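Local atomic coordinates of RIM-binding protein, isoform F (PDB entry 6Q9M), a protein that probably couples synaptic vesicle recruitment to release sites at the presynaptic active zone and contains a central array of fibronectin type III domains. Residues 9-14 / 90-95; 22-27 / 65-70; 127-132 / 165-170; 157-162 / 201-206; 210-215 / 228-233. All coordinates share one frame; numbering follows the deposited sequence.

Contact 1 of 5, residues 9-14 / 90-95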
# COMPACT_ATOMS: atom_id res chain seq x y z
N PRO A 9 -16.69 5.28 4.98
CA PRO A 9 -17.24 3.98 4.56
C PRO A 9 -17.39 3.89 3.05
O PRO A 9 -17.70 4.87 2.37
CB PRO A 9 -18.60 3.93 5.27
CG PRO A 9 -18.46 4.84 6.43
CD PRO A 9 -17.52 5.93 6.00
N ALA A 10 -17.20 2.68 2.53
CA ALA A 10 -17.07 2.44 1.11
C ALA A 10 -18.20 1.57 0.57
O ALA A 10 -18.81 0.80 1.32
CB ALA A 10 -15.71 1.77 0.83
N PRO A 11 -18.50 1.66 -0.73
CA PRO A 11 -19.55 0.81 -1.30
C PRO A 11 -19.15 -0.65 -1.24
O PRO A 11 -17.99 -1.00 -1.08
CB PRO A 11 -19.69 1.30 -2.75
CG PRO A 11 -18.86 2.58 -2.83
CD PRO A 11 -17.79 2.42 -1.77
N LYS A 12 -20.16 -1.52 -1.34
CA LYS A 12 -19.96 -2.96 -1.27
C LYS A 12 -20.66 -3.64 -2.45
O LYS A 12 -21.44 -3.03 -3.18
CB LYS A 12 -20.48 -3.53 0.06
CG LYS A 12 -20.12 -2.67 1.28
CD LYS A 12 -20.99 -2.99 2.51
CE LYS A 12 -21.53 -4.41 2.49
NZ LYS A 12 -21.91 -4.91 3.86
N HIS A 13 -20.36 -4.93 -2.62
CA HIS A 13 -21.04 -5.79 -3.59
C HIS A 13 -20.95 -5.23 -5.01
O HIS A 13 -21.89 -5.31 -5.80
CB HIS A 13 -22.49 -6.02 -3.17
CG HIS A 13 -22.62 -6.72 -1.86
ND1 HIS A 13 -23.00 -6.08 -0.70
CD2 HIS A 13 -22.38 -8.01 -1.50
CE1 HIS A 13 -23.01 -6.94 0.30
NE2 HIS A 13 -22.64 -8.12 -0.16
N LEU A 14 -19.77 -4.70 -5.34
CA LEU A 14 -19.47 -4.28 -6.70
C LEU A 14 -19.66 -5.45 -7.66
O LEU A 14 -19.12 -6.54 -7.46
CB LEU A 14 -18.04 -3.77 -6.77
CG LEU A 14 -17.57 -3.25 -8.11
CD1 LEU A 14 -18.62 -2.32 -8.68
CD2 LEU A 14 -16.21 -2.57 -8.00
N ALA A 90 -9.25 0.64 -3.16
CA ALA A 90 -9.00 -0.72 -2.70
C ALA A 90 -10.14 -1.30 -1.89
O ALA A 90 -10.15 -2.52 -1.65
CB ALA A 90 -7.73 -0.78 -1.84
N ALA A 91 -11.08 -0.47 -1.43
CA ALA A 91 -12.22 -0.98 -0.68
C ALA A 91 -13.36 -1.41 -1.57
O ALA A 91 -14.17 -2.23 -1.15
CB ALA A 91 -12.72 0.05 0.32
N CYS A 92 -13.45 -0.89 -2.79
CA CYS A 92 -14.53 -1.26 -3.71
C CYS A 92 -13.93 -1.29 -5.11
O CYS A 92 -13.91 -0.27 -5.81
CB CYS A 92 -15.71 -0.31 -3.62
SG CYS A 92 -17.18 -0.94 -4.44
N THR A 93 -13.46 -2.46 -5.52
CA THR A 93 -12.73 -2.57 -6.77
C THR A 93 -12.83 -3.98 -7.32
O THR A 93 -13.01 -4.95 -6.58
CB THR A 93 -11.27 -2.20 -6.61
OG1 THR A 93 -10.71 -1.96 -7.91
CG2 THR A 93 -10.48 -3.34 -5.92
N MET A 94 -12.75 -4.06 -8.65
CA MET A 94 -12.75 -5.35 -9.33
C MET A 94 -12.08 -5.20 -10.69
O MET A 94 -12.09 -4.12 -11.30
CB MET A 94 -14.17 -5.91 -9.50
CG MET A 94 -15.03 -5.10 -10.46
SD MET A 94 -16.62 -5.90 -10.84
CE MET A 94 -17.32 -4.69 -11.97
N ILE A 95 -11.50 -6.30 -11.16
CA ILE A 95 -10.85 -6.34 -12.45
C ILE A 95 -11.67 -7.19 -13.40
O ILE A 95 -12.17 -8.26 -13.00
CB ILE A 95 -9.41 -6.88 -12.32
CG1 ILE A 95 -8.60 -5.98 -11.39
CG2 ILE A 95 -8.77 -6.98 -13.69
CD1 ILE A 95 -7.28 -6.59 -10.98

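Contact 2 of 5, residues 22-27 / 65-70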
# COMPACT_ATOMS: atom_id res chain seq x y z
N LYS A 22 -17.72 -1.92 -26.20
CA LYS A 22 -16.95 -0.83 -25.63
C LYS A 22 -17.65 -0.17 -24.45
O LYS A 22 -17.48 1.04 -24.19
CB LYS A 22 -16.56 0.21 -26.66
CG LYS A 22 -17.49 0.47 -27.83
CD LYS A 22 -18.66 1.34 -27.51
CE LYS A 22 -19.60 1.50 -28.71
NZ LYS A 22 -20.85 2.17 -28.36
N SER A 23 -18.42 -0.95 -23.68
CA SER A 23 -19.10 -0.42 -22.51
C SER A 23 -19.38 -1.56 -21.54
O SER A 23 -19.33 -2.74 -21.91
CB SER A 23 -20.40 0.29 -22.90
OG SER A 23 -21.29 -0.57 -23.60
N VAL A 24 -19.62 -1.19 -20.27
CA VAL A 24 -19.95 -2.16 -19.22
C VAL A 24 -21.04 -1.57 -18.33
O VAL A 24 -21.08 -0.36 -18.10
CB VAL A 24 -18.73 -2.57 -18.36
CG1 VAL A 24 -17.74 -3.40 -19.15
CG2 VAL A 24 -18.06 -1.35 -17.74
N LEU A 25 -21.91 -2.44 -17.82
CA LEU A 25 -22.93 -2.08 -16.85
C LEU A 25 -22.61 -2.72 -15.51
O LEU A 25 -22.42 -3.94 -15.43
CB LEU A 25 -24.30 -2.52 -17.35
CG LEU A 25 -25.51 -2.29 -16.47
CD1 LEU A 25 -25.87 -0.82 -16.42
CD2 LEU A 25 -26.68 -3.12 -16.97
N ILE A 26 -22.51 -1.90 -14.46
CA ILE A 26 -22.13 -2.35 -13.13
C ILE A 26 -23.20 -1.96 -12.13
O ILE A 26 -24.02 -1.06 -12.35
CB ILE A 26 -20.78 -1.78 -12.65
CG1 ILE A 26 -20.94 -0.29 -12.35
CG2 ILE A 26 -19.66 -2.09 -13.63
CD1 ILE A 26 -19.66 0.36 -11.88
N GLY A 27 -23.18 -2.65 -10.99
CA GLY A 27 -24.03 -2.32 -9.87
C GLY A 27 -23.24 -2.45 -8.58
O GLY A 27 -22.19 -3.09 -8.54
N GLU A 65 -19.28 4.10 -20.54
CA GLU A 65 -18.88 4.10 -21.94
C GLU A 65 -17.36 4.18 -22.06
O GLU A 65 -16.64 4.38 -21.08
CB GLU A 65 -19.53 5.27 -22.66
CG GLU A 65 -21.04 5.20 -22.65
CD GLU A 65 -21.57 4.17 -23.63
OE1 GLU A 65 -22.79 3.89 -23.59
OE2 GLU A 65 -20.76 3.64 -24.43
N GLY A 66 -16.87 3.99 -23.29
CA GLY A 66 -15.45 4.01 -23.57
C GLY A 66 -14.65 3.04 -22.73
O GLY A 66 -13.68 3.44 -22.08
N VAL A 67 -15.05 1.77 -22.70
CA VAL A 67 -14.31 0.73 -21.98
C VAL A 67 -14.13 -0.44 -22.94
O VAL A 67 -15.06 -1.25 -23.12
CB VAL A 67 -15.00 0.29 -20.69
CG1 VAL A 67 -14.10 -0.65 -19.90
CG2 VAL A 67 -15.38 1.49 -19.87
N ASP A 68 -12.93 -0.57 -23.50
CA ASP A 68 -12.67 -1.57 -24.54
C ASP A 68 -12.78 -2.98 -23.96
O ASP A 68 -12.30 -3.27 -22.87
CB ASP A 68 -11.28 -1.34 -25.13
CG ASP A 68 -11.09 -2.03 -26.47
OD1 ASP A 68 -11.61 -3.15 -26.66
OD2 ASP A 68 -10.42 -1.45 -27.34
N SER A 69 -13.43 -3.86 -24.72
CA SER A 69 -13.61 -5.24 -24.28
C SER A 69 -12.33 -6.06 -24.41
O SER A 69 -12.07 -6.94 -23.58
CB SER A 69 -14.73 -5.91 -25.08
OG SER A 69 -15.14 -7.13 -24.49
N THR A 70 -11.50 -5.77 -25.42
CA THR A 70 -10.31 -6.58 -25.69
C THR A 70 -9.28 -6.46 -24.57
O THR A 70 -8.54 -7.42 -24.32
CB THR A 70 -9.69 -6.20 -27.03
OG1 THR A 70 -9.14 -4.87 -26.96
CG2 THR A 70 -10.73 -6.27 -28.15

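Contact 3 of 5, residues 127-132 / 165-170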
# COMPACT_ATOMS: atom_id res chain seq x y z
N SER A 127 -12.83 -6.88 -4.42
CA SER A 127 -12.95 -6.57 -3.00
C SER A 127 -14.19 -7.19 -2.37
O SER A 127 -14.50 -6.86 -1.22
CB SER A 127 -12.96 -5.06 -2.80
OG SER A 127 -14.00 -4.50 -3.57
N ASN A 128 -14.89 -8.06 -3.09
CA ASN A 128 -15.94 -8.88 -2.50
C ASN A 128 -15.40 -10.12 -1.80
O ASN A 128 -16.16 -10.80 -1.12
CB ASN A 128 -16.95 -9.33 -3.56
CG ASN A 128 -17.71 -8.18 -4.21
OD1 ASN A 128 -18.28 -7.32 -3.52
ND2 ASN A 128 -17.74 -8.17 -5.53
N HIS A 129 -14.11 -10.43 -1.97
CA HIS A 129 -13.51 -11.63 -1.41
C HIS A 129 -12.96 -11.38 -0.01
O HIS A 129 -12.43 -10.31 0.28
CB HIS A 129 -12.37 -12.14 -2.29
CG HIS A 129 -12.81 -12.73 -3.58
ND1 HIS A 129 -13.57 -12.04 -4.50
CD2 HIS A 129 -12.59 -13.95 -4.12
CE1 HIS A 129 -13.80 -12.81 -5.54
NE2 HIS A 129 -13.22 -13.97 -5.34
N GLN A 130 -13.02 -12.41 0.82
CA GLN A 130 -12.20 -12.42 2.01
C GLN A 130 -10.73 -12.59 1.63
O GLN A 130 -10.40 -13.21 0.61
CB GLN A 130 -12.63 -13.54 2.95
CG GLN A 130 -14.07 -13.45 3.39
CD GLN A 130 -14.40 -14.49 4.45
OE1 GLN A 130 -14.33 -14.21 5.65
NE2 GLN A 130 -14.74 -15.69 4.01
N HIS A 131 -9.86 -12.05 2.46
CA HIS A 131 -8.43 -12.17 2.22
C HIS A 131 -7.75 -12.73 3.46
O HIS A 131 -8.18 -12.48 4.59
CB HIS A 131 -7.82 -10.84 1.81
CG HIS A 131 -8.29 -10.36 0.48
ND1 HIS A 131 -7.76 -10.82 -0.71
CD2 HIS A 131 -9.26 -9.48 0.14
CE1 HIS A 131 -8.37 -10.23 -1.72
NE2 HIS A 131 -9.29 -9.42 -1.24
N VAL A 132 -6.68 -13.49 3.22
CA VAL A 132 -5.94 -14.18 4.26
C VAL A 132 -4.54 -13.60 4.29
O VAL A 132 -3.84 -13.60 3.27
CB VAL A 132 -5.89 -15.70 4.00
CG1 VAL A 132 -4.87 -16.35 4.88
CG2 VAL A 132 -7.24 -16.33 4.24
N VAL A 165 -0.70 -12.11 0.81
CA VAL A 165 -2.14 -11.94 0.92
C VAL A 165 -2.80 -12.70 -0.22
O VAL A 165 -2.37 -12.59 -1.37
CB VAL A 165 -2.55 -10.45 0.89
CG1 VAL A 165 -4.07 -10.32 1.00
CG2 VAL A 165 -1.86 -9.69 2.01
N ARG A 166 -3.83 -13.48 0.09
CA ARG A 166 -4.52 -14.23 -0.94
C ARG A 166 -6.03 -14.13 -0.67
O ARG A 166 -6.48 -13.91 0.46
CB ARG A 166 -3.86 -15.64 -0.98
CG ARG A 166 -3.61 -16.25 0.42
CD ARG A 166 -3.43 -17.71 0.20
NE ARG A 166 -3.62 -18.65 1.30
CZ ARG A 166 -4.67 -18.95 2.08
NH1 ARG A 166 -5.95 -18.77 1.66
NH2 ARG A 166 -4.40 -19.81 3.07
N ALA A 167 -6.80 -14.20 -1.74
CA ALA A 167 -8.25 -14.11 -1.66
C ALA A 167 -8.85 -15.50 -1.52
O ALA A 167 -8.52 -16.40 -2.30
CB ALA A 167 -8.83 -13.44 -2.91
N LYS A 168 -9.68 -15.70 -0.50
CA LYS A 168 -10.41 -16.96 -0.44
C LYS A 168 -11.64 -16.85 -1.34
O LYS A 168 -12.20 -15.77 -1.52
CB LYS A 168 -10.79 -17.31 0.99
CG LYS A 168 -11.10 -18.81 1.17
CD LYS A 168 -10.02 -19.70 0.54
CE LYS A 168 -10.62 -20.89 -0.21
NZ LYS A 168 -9.68 -21.52 -1.19
N HIS A 169 -12.04 -17.98 -1.92
CA HIS A 169 -13.06 -17.96 -2.98
C HIS A 169 -14.42 -17.54 -2.43
O HIS A 169 -14.78 -17.84 -1.28
CB HIS A 169 -13.16 -19.32 -3.66
CG HIS A 169 -13.69 -19.27 -5.06
ND1 HIS A 169 -14.25 -18.14 -5.61
CD2 HIS A 169 -13.74 -20.22 -6.03
CE1 HIS A 169 -14.63 -18.39 -6.85
NE2 HIS A 169 -14.33 -19.65 -7.13
N LEU A 170 -15.18 -16.84 -3.27
CA LEU A 170 -16.49 -16.29 -2.90
C LEU A 170 -17.58 -17.34 -3.11
O LEU A 170 -17.62 -18.00 -4.15
CB LEU A 170 -16.79 -15.02 -3.70
CG LEU A 170 -17.22 -15.04 -5.19
CD1 LEU A 170 -17.88 -13.72 -5.60
CD2 LEU A 170 -16.07 -15.37 -6.13

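Contact 4 of 5, residues 157-162 / 201-206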
# COMPACT_ATOMS: atom_id res chain seq x y z
N PRO A 157 11.78 -8.32 17.37
CA PRO A 157 12.48 -7.15 16.84
C PRO A 157 13.63 -7.55 15.93
O PRO A 157 14.15 -8.67 15.99
CB PRO A 157 13.01 -6.44 18.10
CG PRO A 157 12.69 -7.37 19.28
CD PRO A 157 12.23 -8.67 18.72
N SER A 158 14.00 -6.62 15.05
CA SER A 158 15.16 -6.79 14.16
C SER A 158 15.11 -8.09 13.37
O SER A 158 16.13 -8.75 13.15
CB SER A 158 16.46 -6.69 14.96
OG SER A 158 17.49 -6.17 14.15
N THR A 159 13.92 -8.46 12.91
CA THR A 159 13.68 -9.75 12.28
C THR A 159 13.02 -9.56 10.93
O THR A 159 12.18 -8.66 10.76
CB THR A 159 12.77 -10.66 13.14
OG1 THR A 159 13.31 -10.78 14.47
CG2 THR A 159 12.65 -12.05 12.50
N GLN A 160 13.39 -10.41 9.99
CA GLN A 160 12.88 -10.32 8.63
C GLN A 160 11.60 -11.12 8.49
O GLN A 160 11.51 -12.26 8.96
CB GLN A 160 13.91 -10.84 7.63
CG GLN A 160 14.82 -9.76 7.13
CD GLN A 160 16.24 -10.23 7.07
OE1 GLN A 160 16.54 -11.38 7.41
NE2 GLN A 160 17.14 -9.36 6.64
N TYR A 161 10.64 -10.54 7.78
CA TYR A 161 9.34 -11.17 7.59
C TYR A 161 8.93 -11.04 6.13
O TYR A 161 9.17 -10.01 5.49
CB TYR A 161 8.30 -10.54 8.50
CG TYR A 161 8.50 -10.88 9.95
CD1 TYR A 161 8.22 -12.16 10.43
CD2 TYR A 161 9.00 -9.94 10.85
CE1 TYR A 161 8.40 -12.48 11.76
CE2 TYR A 161 9.20 -10.25 12.19
CZ TYR A 161 8.90 -11.53 12.64
OH TYR A 161 9.07 -11.85 13.96
N ARG A 162 8.34 -12.11 5.61
CA ARG A 162 7.68 -12.11 4.32
C ARG A 162 6.19 -12.32 4.55
O ARG A 162 5.79 -13.37 5.08
CB ARG A 162 8.25 -13.20 3.42
CG ARG A 162 7.49 -13.37 2.11
CD ARG A 162 8.33 -14.14 1.11
NE ARG A 162 9.40 -13.32 0.56
CZ ARG A 162 10.28 -13.78 -0.33
NH1 ARG A 162 10.18 -15.03 -0.74
NH2 ARG A 162 11.25 -12.98 -0.80
N PHE A 201 9.97 -7.16 4.72
CA PHE A 201 10.32 -6.05 5.60
C PHE A 201 11.02 -6.61 6.83
O PHE A 201 11.04 -7.82 7.05
CB PHE A 201 9.08 -5.22 5.98
CG PHE A 201 8.17 -5.90 6.99
CD1 PHE A 201 7.16 -6.76 6.56
CD2 PHE A 201 8.32 -5.67 8.35
CE1 PHE A 201 6.32 -7.38 7.48
CE2 PHE A 201 7.48 -6.29 9.29
CZ PHE A 201 6.49 -7.16 8.85
N ARG A 202 11.60 -5.71 7.62
CA ARG A 202 12.29 -6.07 8.86
C ARG A 202 11.71 -5.28 10.02
O ARG A 202 11.42 -4.09 9.88
CB ARG A 202 13.79 -5.80 8.78
CG ARG A 202 14.51 -6.20 10.08
CD ARG A 202 15.98 -5.82 10.14
NE ARG A 202 16.67 -5.87 8.85
CZ ARG A 202 17.52 -6.83 8.51
NH1 ARG A 202 17.78 -7.81 9.35
NH2 ARG A 202 18.12 -6.80 7.32
N THR A 203 11.54 -5.92 11.18
CA THR A 203 11.06 -5.15 12.32
C THR A 203 12.17 -4.24 12.85
O THR A 203 13.35 -4.41 12.55
CB THR A 203 10.51 -6.06 13.42
OG1 THR A 203 11.41 -7.15 13.68
CG2 THR A 203 9.15 -6.59 13.00
N LEU A 204 11.77 -3.22 13.62
CA LEU A 204 12.73 -2.31 14.21
C LEU A 204 13.48 -2.99 15.36
O LEU A 204 13.08 -4.05 15.86
CB LEU A 204 12.03 -1.04 14.71
CG LEU A 204 11.21 -0.22 13.72
CD1 LEU A 204 10.60 0.94 14.45
CD2 LEU A 204 12.05 0.28 12.54
N THR A 205 14.54 -2.34 15.82
CA THR A 205 15.41 -2.88 16.86
C THR A 205 14.94 -2.39 18.22
O THR A 205 14.61 -1.21 18.40
CB THR A 205 16.87 -2.49 16.63
OG1 THR A 205 17.21 -2.65 15.25
CG2 THR A 205 17.79 -3.38 17.47
N LYS A 206 14.90 -3.30 19.18
CA LYS A 206 14.34 -3.03 20.50
C LYS A 206 15.07 -1.90 21.22
O LYS A 206 14.51 -0.83 21.48
CB LYS A 206 14.36 -4.30 21.34
CG LYS A 206 15.74 -4.98 21.35
CD LYS A 206 15.68 -6.49 21.19
CE LYS A 206 16.98 -7.00 20.57
NZ LYS A 206 17.07 -6.64 19.12

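Contact 5 of 5, residues 210-215 / 228-233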
# COMPACT_ATOMS: atom_id res chain seq x y z
N ASP A 210 18.29 2.30 14.62
CA ASP A 210 18.08 1.53 13.42
C ASP A 210 18.87 2.11 12.26
O ASP A 210 18.99 3.33 12.12
CB ASP A 210 16.59 1.50 13.06
CG ASP A 210 15.84 0.40 13.78
OD1 ASP A 210 16.22 -0.79 13.64
OD2 ASP A 210 14.89 0.74 14.52
N PRO A 211 19.44 1.26 11.42
CA PRO A 211 20.27 1.76 10.32
C PRO A 211 19.40 2.44 9.28
O PRO A 211 18.19 2.15 9.17
CB PRO A 211 20.93 0.49 9.77
CG PRO A 211 20.05 -0.66 10.25
CD PRO A 211 19.44 -0.22 11.54
N PRO A 212 19.96 3.37 8.51
CA PRO A 212 19.19 4.00 7.43
C PRO A 212 18.89 3.02 6.31
O PRO A 212 19.59 2.03 6.10
CB PRO A 212 20.11 5.12 6.94
CG PRO A 212 21.47 4.70 7.31
CD PRO A 212 21.31 3.94 8.62
N GLN A 213 17.83 3.32 5.58
CA GLN A 213 17.43 2.53 4.43
C GLN A 213 17.67 3.32 3.14
O GLN A 213 18.10 4.48 3.16
CB GLN A 213 15.96 2.12 4.55
CG GLN A 213 15.62 1.46 5.87
CD GLN A 213 14.31 0.72 5.80
OE1 GLN A 213 13.42 0.93 6.63
NE2 GLN A 213 14.17 -0.16 4.81
N GLU A 214 17.36 2.67 2.02
CA GLU A 214 17.45 3.26 0.69
C GLU A 214 18.84 3.85 0.45
O GLU A 214 19.01 4.97 -0.04
CB GLU A 214 16.36 4.32 0.49
CG GLU A 214 14.96 3.73 0.41
CD GLU A 214 13.88 4.80 0.38
OE1 GLU A 214 14.21 6.00 0.25
OE2 GLU A 214 12.68 4.44 0.47
N ILE A 215 19.85 3.05 0.78
CA ILE A 215 21.23 3.45 0.52
C ILE A 215 21.51 3.34 -0.97
O ILE A 215 21.22 2.31 -1.60
CB ILE A 215 22.19 2.56 1.32
CG1 ILE A 215 21.83 2.57 2.80
CG2 ILE A 215 23.62 2.97 1.03
CD1 ILE A 215 21.03 1.36 3.23
N VAL A 228 27.29 9.14 -1.65
CA VAL A 228 26.44 8.14 -1.03
C VAL A 228 25.27 8.86 -0.38
O VAL A 228 25.44 9.92 0.24
CB VAL A 228 27.22 7.29 -0.00
CG1 VAL A 228 28.04 8.18 0.91
CG2 VAL A 228 26.27 6.41 0.81
N THR A 229 24.07 8.32 -0.57
CA THR A 229 22.84 8.89 -0.04
C THR A 229 22.07 7.81 0.70
O THR A 229 22.30 6.61 0.50
CB THR A 229 21.95 9.46 -1.15
OG1 THR A 229 21.44 8.37 -1.94
CG2 THR A 229 22.76 10.39 -2.05
N TRP A 230 21.15 8.25 1.56
CA TRP A 230 20.34 7.33 2.35
C TRP A 230 19.13 8.09 2.88
O TRP A 230 19.11 9.32 2.91
CB TRP A 230 21.13 6.73 3.52
CG TRP A 230 21.63 7.76 4.45
CD1 TRP A 230 20.99 8.27 5.56
CD2 TRP A 230 22.88 8.44 4.37
NE1 TRP A 230 21.78 9.22 6.16
CE2 TRP A 230 22.94 9.35 5.45
CE3 TRP A 230 23.96 8.36 3.49
CZ2 TRP A 230 24.04 10.16 5.65
CZ3 TRP A 230 25.04 9.17 3.71
CH2 TRP A 230 25.08 10.05 4.77
N GLN A 231 18.12 7.33 3.29
CA GLN A 231 16.91 7.91 3.86
C GLN A 231 17.11 8.18 5.35
O GLN A 231 17.46 7.26 6.10
CB GLN A 231 15.71 6.99 3.67
CG GLN A 231 14.42 7.51 4.30
CD GLN A 231 13.59 6.42 4.97
OE1 GLN A 231 13.48 5.30 4.46
NE2 GLN A 231 13.00 6.75 6.11
N PRO A 232 16.93 9.42 5.81
CA PRO A 232 17.03 9.70 7.25
C PRO A 232 16.03 8.84 8.02
O PRO A 232 15.00 8.44 7.50
CB PRO A 232 16.71 11.19 7.36
CG PRO A 232 16.94 11.74 5.97
CD PRO A 232 16.60 10.62 5.03
N VAL A 233 16.35 8.59 9.29
CA VAL A 233 15.60 7.59 10.06
C VAL A 233 14.18 8.07 10.35
O VAL A 233 13.21 7.31 10.21
CB VAL A 233 16.35 7.26 11.36
CG1 VAL A 233 17.67 6.61 11.04
CG2 VAL A 233 16.58 8.55 12.13

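Contact 1 of 5, residues 9-14 / 90-95
Leu14 and Cys92 meet where the first and last strands of a fibronectin type III sandwich come together. Strand 12-20 borders the three-stranded sheet and strand 93-96 the four-stranded one; the two touching segments run the same way, 17° apart, and their side chains join one sheet to the other. The apolar contacts begin at the N-terminal end of the two segments, where the methyl groups of Ala10 and Ala91 meet, CB to CB 3.5 Å. Next, Cys92 reaches across with SG anti to its own backbone N (chi1 -167°), which puts the sulfur 3.8 Å from Pro11 CB and the same distance from Leu14 CB. Leu14 is covered most: its CD2 methyl rests on the backbone of the opposite strand, 3.7 Å from Thr93 CA, and also packs on Met94. An alanine at Leu14 would remove CG and both methyls, which would probably strip Met94 of part of its packing and open a gap between the two sheets. The polar groups find their partners outside the two segments. Lys12 turns outward to a salt bridge with Glu32, and Thr93 OG1 is held by Ile75 O and Arg74 on the neighbouring strand, while Trp28 packs on Pro11 from the first sheet. Met94 reaches inward with CG between its backbone N and carbonyl carbon (chi1 67°) and the chain extended beyond; its CG lies 3.7 Å from Leu14 CD2.

Contact 2 of 5, residues 22-27 / 65-70
Lys22 and Glu65 send their side chains across one another at the mouth of a loop. The lysine chain bends at chi2 (79°) and then runs straight to its amine, while the glutamate, its CG anti to the carbonyl carbon and beside the backbone N, folds at chi2 as well (-76°). NZ of Lys22 ends 4.2 Å from OE2 of Glu65, too far for a salt bridge, although the opposite charges would probably attract weakly at this exposed end of the sheet. The fold in Glu65 also turns its carboxylate toward the facing strand, so that OE2 comes 3.7 Å from Ser23 CB; Ser23 OG lies between its own backbone N and carbonyl carbon. Two valines face the interior: Val24 CG2 and Val67 CG2 are 4.4 Å apart, a loose approach, and Val24 packs further on Ile64, Ile75 and Leu16 of the sandwich core. The backbone supplies the firm link. Val67 N-H points almost straight at Lys22 O (2.9 Å, 177°), yet it meets the oxygen from well above the carbonyl plane. Gly66, with positive phi, makes the bend that brings this N-H round. Further on, Asp68 OD1 accepts a bond from the backbone N-H of Thr70 (N to OD1 2.9 Å), forming an Asx turn, and its OD2 makes a salt bridge with Arg71. Together these features make up the end of a fibronectin type III sheet, where strand 23-29 begins beside the chain leaving strand 61-65 for the other half of the sandwich.

Contact 3 of 5, residues 127-132 / 165-170
His129 and Leu170 close the end of a pair of antiparallel strands, 131-135 and 160-167, which lie at the middle of the four-stranded sheet of the second fibronectin type III domain. The histidine side chain can be followed outward. Its CB touches the methyl of Ala167 (CB to CB 3.8 Å); CG stands near the same methyl and the carbonyl of Lys168; CD2 then comes within 3.2 Å of Lys168 O. At the far end CE1 and NE2 both meet Leu170, with His129 NE2 3.3 Å from Leu170 CD2. The torsion that sets this path places CG anti to the carbonyl carbon (chi1 -71°), turning the ring toward the opposite chain. Leu170 CB then lies over one face of the ring, 4.2 Å from its centroid and 14° off the normal, a CH-pi contact. The backbone ladder beyond is antiparallel: Lys168 N bonds to Gln130 O, and Val132 N to Arg166 O at 2.8 Å, the latter answered by Arg166 N to Val132 O. Between these bonds His131 packs its CE1 on Ala167 CB (3.5 Å) and meets the Trp122 ring edge-to-face. On the other side of the sheet Arg166 runs beside Val132 and carries its charge on to a salt bridge with Glu139. Val132 CG1 lies over one face of the guanidinium, offset from its centre and 3.8 Å from Arg166 CZ.

Contact 4 of 5, residues 157-162 / 201-206
The Phe201 ring carries Tyr161 CB over one face, 4.2 Å from its centroid, in a CH-pi contact, while the two rings themselves stand obliquely, their planes 36° apart. At the edge of the Tyr161 ring, near its plane, Thr203 CG2 touches CE2 at 3.7 Å. On the reverse side of the sheet Gln160 CG lies over the centre of the Arg202 guanidinium, and Ser158 O sits at the edge of that group. The Gln160 NE2 to Arg202 NH2 distance of 2.8 Å brings two donors together, so the orientation of that amide is doubtful. Backbone bonds pair Tyr161 with Phe201 in both directions and join Thr203 N to Thr159 O. Thr203 OG1 sits between its backbone N and carbonyl carbon (chi1 47°), where it accepts a bond from Thr159 N at 2.9 Å and also bonds to Ala156 O. Putting a valine at Thr203 would probably leave Thr159 N without its acceptor and cost Ala156 O the hydroxyl that bonds to it. Beyond the strands Ser158 N bonds to Leu204 O, with Pro157 CB packed on the same carbonyl. Tyr161 OH bonds back to Ala156 N, five residues earlier: this is the tyrosine corner characteristic of fibronectin type III and related Greek-key sandwiches.

Contact 5 of 5, residues 210-215 / 228-233
Pro212 presses the CB corner of its ring against the indole of Trp230, 3.5 Å from CD1, filling the notch between that side chain and the Gln231 carbonyl, whose O lies equally near Pro212 CB. The indole is swung there with CG between the backbone N and carbonyl carbon (chi1 60°). Tyr245 also meets the Trp230 ring edge-to-face. A smaller bump fills the next hollow, where Val233 CG1 rests on Asp210 O at 3.7 Å. Such a tryptophan on the second strand, packed by the proline-rich lead-in, fits a fibronectin-like or immunoglobulin-like sandwich; here the chain turns a corner at Glu214, with positive phi, before strand 215-219. Gln231 N bonds to Gln213 O almost straight (2.9 Å, 172°). Outside this bond, Gln231 CB lies against the end of the Glu214 side chain, 3.9 Å from OE1. Past the corner Ile215 lays CG2 beside Val228 CG2 (4.3 Å), and its CA-H points at Thr229 O, 3.3 Å from CA.

From the N terminus, contact 1 joins the first domain's opening strand to its last one, and contact 2 closes a shorter loop wholly within that span; Leu14 and Met94 of the former pack on Ile26 of the latter. The second domain follows in series. Contacts 3 and 4 cross, alternating along the chain, because both use strand 160-167: 127-132 pairs with its end, 201-206 with its start, their centres about 27 Å apart. Contact 5 closes a short local loop at the entry to the third domain. Polar contacts bridge the domain junctions: Thr93 N to Ser127 OG and Leu14 O to Asn128 ND2 connect contacts 1 and 3, and Thr205 OG1 to Asp210 OD1 connects contacts 4 and 5.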